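SAM-dependent methyltransferase (Geobacter sulfurreducens, PDB 5BP7) binds S-adenosyl-L-homocysteine, the demethylated product of S-adenosylmethionine, and is probably a methyltransferase of the class I Rossmann-like fold. Local coordinates at residues Ile158-Glu163 with Val265-Pro270; Leu55-Gly60 with His81-Thr86. One frame throughout, in Å; residues are numbered along the deposited sequence.

Contact 1. Residues Ile158-Glu163 with Val265-Pro270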
loop_
_atom_site.group_PDB
_atom_site.type_symbol
_atom_site.label_atom_id
_atom_site.label_comp_id
_atom_site.label_asym_id
_atom_site.label_seq_id
_atom_site.Cartn_x
_atom_site.Cartn_y
_atom_site.Cartn_z
ATOM N N ILE A 158 13.721 4.180 -10.301
ATOM C CA ILE A 158 12.854 3.003 -10.227
ATOM C C ILE A 158 11.435 3.423 -9.853
ATOM O O ILE A 158 11.244 4.279 -8.981
ATOM C CB ILE A 158 13.381 1.997 -9.187
ATOM C CG1 ILE A 158 14.696 1.381 -9.673
ATOM C CG2 ILE A 158 12.386 0.861 -8.963
ATOM C CD1 ILE A 158 15.509 0.738 -8.567
ATOM N N ILE A 159 10.449 2.806 -10.512
ATOM C CA ILE A 159 9.038 2.938 -10.126
ATOM C C ILE A 159 8.630 1.717 -9.311
ATOM O O ILE A 159 8.937 0.585 -9.697
ATOM C CB ILE A 159 8.119 3.123 -11.362
ATOM C CG1 ILE A 159 8.382 4.501 -11.974
ATOM C CG2 ILE A 159 6.645 3.011 -10.980
ATOM C CD1 ILE A 159 7.754 4.751 -13.325
ATOM N N LEU A 160 7.938 1.956 -8.197
ATOM C CA LEU A 160 7.349 0.893 -7.395
ATOM C C LEU A 160 5.846 0.931 -7.470
ATOM O O LEU A 160 5.230 1.975 -7.231
ATOM C CB LEU A 160 7.713 1.001 -5.922
ATOM C CG LEU A 160 9.132 0.791 -5.474
ATOM C CD1 LEU A 160 9.171 0.894 -3.936
ATOM C CD2 LEU A 160 9.662 -0.536 -5.973
ATOM N N ILE A 161 5.270 -0.206 -7.833
ATOM C CA ILE A 161 3.818 -0.397 -7.903
ATOM C C ILE A 161 3.441 -1.574 -7.006
ATOM O O ILE A 161 3.926 -2.694 -7.191
ATOM C CB ILE A 161 3.350 -0.679 -9.342
ATOM C CG1 ILE A 161 3.521 0.553 -10.233
ATOM C CG2 ILE A 161 1.903 -1.134 -9.378
ATOM C CD1 ILE A 161 2.582 1.719 -9.945
ATOM N N GLY A 162 2.534 -1.314 -6.071
ATOM C CA GLY A 162 1.952 -2.343 -5.210
ATOM C C GLY A 162 0.528 -2.584 -5.634
ATOM O O GLY A 162 -0.257 -1.636 -5.718
ATOM N N GLU A 163 0.197 -3.843 -5.957
ATOM C CA GLU A 163 -1.042 -4.152 -6.672
ATOM C C GLU A 163 -1.456 -5.581 -6.397
ATOM O O GLU A 163 -0.601 -6.459 -6.318
ATOM C CB GLU A 163 -0.845 -3.956 -8.189
ATOM C CG GLU A 163 -2.028 -4.250 -9.114
ATOM C CD GLU A 163 -3.155 -3.214 -9.089
ATOM O OE1 GLU A 163 -3.034 -2.169 -8.402
ATOM O OE2 GLU A 163 -4.189 -3.462 -9.755
ATOM N N VAL A 265 4.609 -6.061 -4.670
ATOM C CA VAL A 265 5.277 -4.829 -5.042
ATOM C C VAL A 265 6.251 -5.166 -6.178
ATOM O O VAL A 265 7.091 -6.056 -6.058
ATOM C CB VAL A 265 6.011 -4.158 -3.869
ATOM C CG1 VAL A 265 6.478 -2.770 -4.256
ATOM C CG2 VAL A 265 5.096 -4.037 -2.672
ATOM N N PHE A 266 6.147 -4.393 -7.245
ATOM C CA PHE A 266 6.865 -4.623 -8.493
ATOM C C PHE A 266 7.732 -3.408 -8.776
ATOM O O PHE A 266 7.244 -2.273 -8.772
ATOM C CB PHE A 266 5.865 -4.839 -9.633
ATOM C CG PHE A 266 4.946 -5.983 -9.390
ATOM C CD1 PHE A 266 5.333 -7.274 -9.715
ATOM C CD2 PHE A 266 3.726 -5.785 -8.756
ATOM C CE1 PHE A 266 4.513 -8.348 -9.435
ATOM C CE2 PHE A 266 2.898 -6.846 -8.478
ATOM C CZ PHE A 266 3.289 -8.136 -8.812
ATOM N N ALA A 267 9.020 -3.652 -8.983
ATOM C CA ALA A 267 9.979 -2.596 -9.292
ATOM C C ALA A 267 10.175 -2.530 -10.821
ATOM O O ALA A 267 10.489 -3.526 -11.460
ATOM C CB ALA A 267 11.297 -2.843 -8.578
ATOM N N LEU A 268 9.988 -1.338 -11.371
ATOM C CA LEU A 268 9.938 -1.105 -12.815
ATOM C C LEU A 268 10.910 -0.014 -13.229
ATOM O O LEU A 268 11.105 0.962 -12.492
ATOM C CB LEU A 268 8.534 -0.658 -13.231
ATOM C CG LEU A 268 7.347 -1.525 -12.802
ATOM C CD1 LEU A 268 6.062 -0.881 -13.290
ATOM C CD2 LEU A 268 7.461 -2.932 -13.340
HETATM N N MSE A 269 11.528 -0.189 -14.392
HETATM C CA MSE A 269 12.359 0.866 -14.995
HETATM C C MSE A 269 11.968 1.011 -16.459
HETATM O O MSE A 269 11.904 0.008 -17.181
HETATM C CB MSE A 269 13.839 0.541 -14.855
HETATM C CG MSE A 269 14.292 0.563 -13.400
HETATM SE SE MSE A 269 16.194 0.064 -13.250
HETATM C CE MSE A 269 17.008 1.534 -14.259
ATOM N N PRO A 270 11.711 2.226 -16.931
ATOM C CA PRO A 270 11.322 2.394 -18.334
ATOM C C PRO A 270 12.377 1.880 -19.302
ATOM O O PRO A 270 13.575 2.051 -19.050
ATOM C CB PRO A 270 11.131 3.904 -18.484
ATOM C CG PRO A 270 11.933 4.506 -17.395
ATOM C CD PRO A 270 11.902 3.525 -16.268
#

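Contact 2. Residues Leu55-Gly60 with His81-Thr86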
loop_
_atom_site.group_PDB
_atom_site.type_symbol
_atom_site.label_atom_id
_atom_site.label_comp_id
_atom_site.label_asym_id
_atom_site.label_seq_id
_atom_site.Cartn_x
_atom_site.Cartn_y
_atom_site.Cartn_z
ATOM N N LEU A 55 16.263 -3.254 -3.441
ATOM C CA LEU A 55 16.402 -2.071 -4.273
ATOM C C LEU A 55 17.808 -1.434 -4.280
ATOM O O LEU A 55 18.099 -0.636 -5.175
ATOM C CB LEU A 55 15.382 -1.034 -3.884
ATOM C CG LEU A 55 13.930 -1.465 -4.077
ATOM C CD1 LEU A 55 13.017 -0.345 -3.620
ATOM C CD2 LEU A 55 13.590 -1.863 -5.514
ATOM N N ARG A 56 18.700 -1.884 -3.388
ATOM C CA ARG A 56 20.127 -1.499 -3.447
ATOM C C ARG A 56 20.297 0.003 -3.472
ATOM O O ARG A 56 20.946 0.581 -4.345
ATOM C CB ARG A 56 20.827 -2.144 -4.646
ATOM C CG ARG A 56 20.709 -3.659 -4.659
ATOM C CD ARG A 56 21.439 -4.223 -5.862
ATOM N NE ARG A 56 20.752 -5.417 -6.317
ATOM C CZ ARG A 56 20.981 -6.056 -7.462
ATOM N NH1 ARG A 56 21.883 -5.620 -8.351
ATOM N NH2 ARG A 56 20.264 -7.158 -7.714
ATOM N N LEU A 57 19.633 0.602 -2.517
ATOM C CA LEU A 57 19.534 2.029 -2.431
ATOM C C LEU A 57 20.734 2.675 -1.738
ATOM O O LEU A 57 21.066 2.358 -0.604
ATOM C CB LEU A 57 18.347 2.429 -1.602
ATOM C CG LEU A 57 16.945 1.916 -1.928
ATOM C CD1 LEU A 57 16.050 1.954 -0.709
ATOM C CD2 LEU A 57 16.345 2.712 -3.077
ATOM N N GLU A 58 21.355 3.617 -2.430
ATOM C CA GLU A 58 22.472 4.351 -1.874
ATOM C C GLU A 58 21.967 5.433 -0.905
ATOM O O GLU A 58 20.851 5.920 -1.063
ATOM C CB GLU A 58 23.294 4.887 -3.028
ATOM C CG GLU A 58 23.996 3.733 -3.770
ATOM C CD GLU A 58 24.447 4.093 -5.177
ATOM O OE1 GLU A 58 24.645 5.295 -5.438
ATOM O OE2 GLU A 58 24.635 3.191 -6.036
ATOM N N PRO A 59 22.777 5.788 0.113
ATOM C CA PRO A 59 22.371 6.877 1.002
ATOM C C PRO A 59 22.108 8.176 0.248
ATOM O O PRO A 59 22.781 8.485 -0.735
ATOM C CB PRO A 59 23.566 7.046 1.948
ATOM C CG PRO A 59 24.330 5.775 1.861
ATOM C CD PRO A 59 24.117 5.256 0.470
ATOM N N GLY A 60 21.074 8.882 0.671
ATOM C CA GLY A 60 20.694 10.130 0.052
ATOM C C GLY A 60 19.776 9.975 -1.159
ATOM O O GLY A 60 19.384 10.961 -1.726
ATOM N N HIS A 81 18.702 2.607 5.299
ATOM C CA HIS A 81 19.422 2.879 4.045
ATOM C C HIS A 81 19.915 4.332 3.892
ATOM O O HIS A 81 20.631 4.642 2.950
ATOM C CB HIS A 81 18.583 2.373 2.857
ATOM C CG HIS A 81 18.218 0.924 2.979
ATOM N ND1 HIS A 81 19.141 -0.089 2.858
ATOM C CD2 HIS A 81 17.028 0.319 3.215
ATOM C CE1 HIS A 81 18.539 -1.258 3.005
ATOM N NE2 HIS A 81 17.256 -1.038 3.222
ATOM N N GLY A 82 19.475 5.221 4.783
ATOM C CA GLY A 82 19.803 6.633 4.691
ATOM C C GLY A 82 19.140 7.345 3.518
ATOM O O GLY A 82 19.704 8.284 2.950
ATOM N N ILE A 83 17.949 6.894 3.132
ATOM C CA ILE A 83 17.193 7.594 2.083
ATOM C C ILE A 83 16.589 8.862 2.659
ATOM O O ILE A 83 16.519 9.043 3.869
ATOM C CB ILE A 83 16.096 6.722 1.403
ATOM C CG1 ILE A 83 14.998 6.259 2.381
ATOM C CG2 ILE A 83 16.742 5.542 0.701
ATOM C CD1 ILE A 83 13.759 7.121 2.402
ATOM N N ILE A 84 16.190 9.749 1.759
ATOM C CA ILE A 84 15.394 10.922 2.114
ATOM C C ILE A 84 14.116 10.816 1.292
ATOM O O ILE A 84 14.077 10.071 0.310
ATOM C CB ILE A 84 16.127 12.276 1.827
ATOM C CG1 ILE A 84 16.498 12.428 0.346
ATOM C CG2 ILE A 84 17.362 12.402 2.699
ATOM C CD1 ILE A 84 17.018 13.800 -0.058
ATOM N N GLY A 85 13.110 11.606 1.633
ATOM C CA GLY A 85 11.935 11.664 0.803
ATOM C C GLY A 85 10.679 12.247 1.397
ATOM O O GLY A 85 10.680 12.819 2.501
ATOM N N THR A 86 9.597 12.046 0.637
ATOM C CA THR A 86 8.301 12.665 0.872
ATOM C C THR A 86 7.203 11.634 0.703
ATOM O O THR A 86 7.151 10.944 -0.320
ATOM C CB THR A 86 8.051 13.793 -0.145
ATOM O OG1 THR A 86 9.142 14.714 -0.085
ATOM C CG2 THR A 86 6.765 14.538 0.174
HETATM O O HOH W 1 22.248 2.545 1.887
#

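Contact 1. Residues Ile158-Glu163 with Val265-Pro270
I159 and I161 pair antiparallel with L268 and F266, respectively, the short strand axes approaching to 4.5 Å at 156°, and each is bonded to its partner in both directions. I159 N reaches L268 O over 2.8 Å at 170°, and F266 N reaches I161 O over 2.8 Å, though this donor is tilted 27° from the carbonyl plane. On the face of L160, V265 and A267, the branch CD2 of L160 lies 3.8 Å from A267 CB. I158 CG2, placed anti to its own backbone N, meets the same methyl at 3.9 Å. The I158 and M269 (selenomethionine) side chains cross at an angle, I158 CG1 3.8 Å from M269 CG. On the face of I159, I161, F266 and L268, I161 CG1 approaches L268 CD1 to 4.2 Å. The F266 ring turns its edge to the backbone, CD2 standing 3.5 Å from I161 O. Helix 142-150 packs on I159, I161 and L268, while helix 190-199 packs on F266 and L268, its F197 ring meeting that of F266. Strand 127-133 flanks 157-166, and the reversed strand 261-270, inserted between 157-166 and 202-209, is the mark of the class I methyltransferase sheet.

Contact 2. Residues Leu55-Gly60 with His81-Thr86
G60 N donates to G82 O over 2.7 Å in the one direct hydrogen bond between 55-60 and 81-86. The N-H points nearly straight at the oxygen, 167°, but the donor stands above the carbonyl plane, 37° out of it. R110 NH2 also bonds G82 O, which therefore accepts from two donors. A water adds a second polar link, donating to L57 O at 2.8 Å and to H81 O at 2.9 Å. Weaker CA-H...O contacts run from P59 CA to H81 O at 3.4 Å and, less directly, to G82 O. These bonds join the two segments at the N-terminal ends of strands 62-66 and 84-89, which helix 72-81 connects in a beta-alpha-beta crossover of the Rossmann-like fold. G82 leaves the helix with positive phi, turning the chain into the strand. Apolar contact centres on L57, whose CD1 lies 3.9 Å from I83 CG2. That methyl is anti to the I83 carbonyl carbon, while CG1 occupies the crowded position at chi1 62°. W77 of helix 72-81 touches both side chains. Apart from this apolar pair, I84 CG1 makes van der Waals contact with G60 O at 3.8 Å at the start of strand 84-89, and I84 continues into backbone bonding with T61 and V63.

From the N terminus, helix 45-54 runs into 55-60, and contact 2 closes first, over strand 62-66 and helix 72-81, where the chain enters strand 84-89. Contact 1 opens only later: 101 residues, more than half of them helical, separate 158-163 from 265-270. The two loops are thus in series, neither nested nor crossed. Contact 2 ties the loop ahead of strand 62-66 to the entry of 84-89, both in the parallel part of the sheet; contact 1 brings in the antiparallel strand near the C terminus. Their centres are about 16 Å apart, yet L55, in the same loop as contact 2 but not touching 81-86, packs on contact 1, its CD2 lying 4.0 Å from A267 CB and its CD1 4.1 Å from L160 CD1.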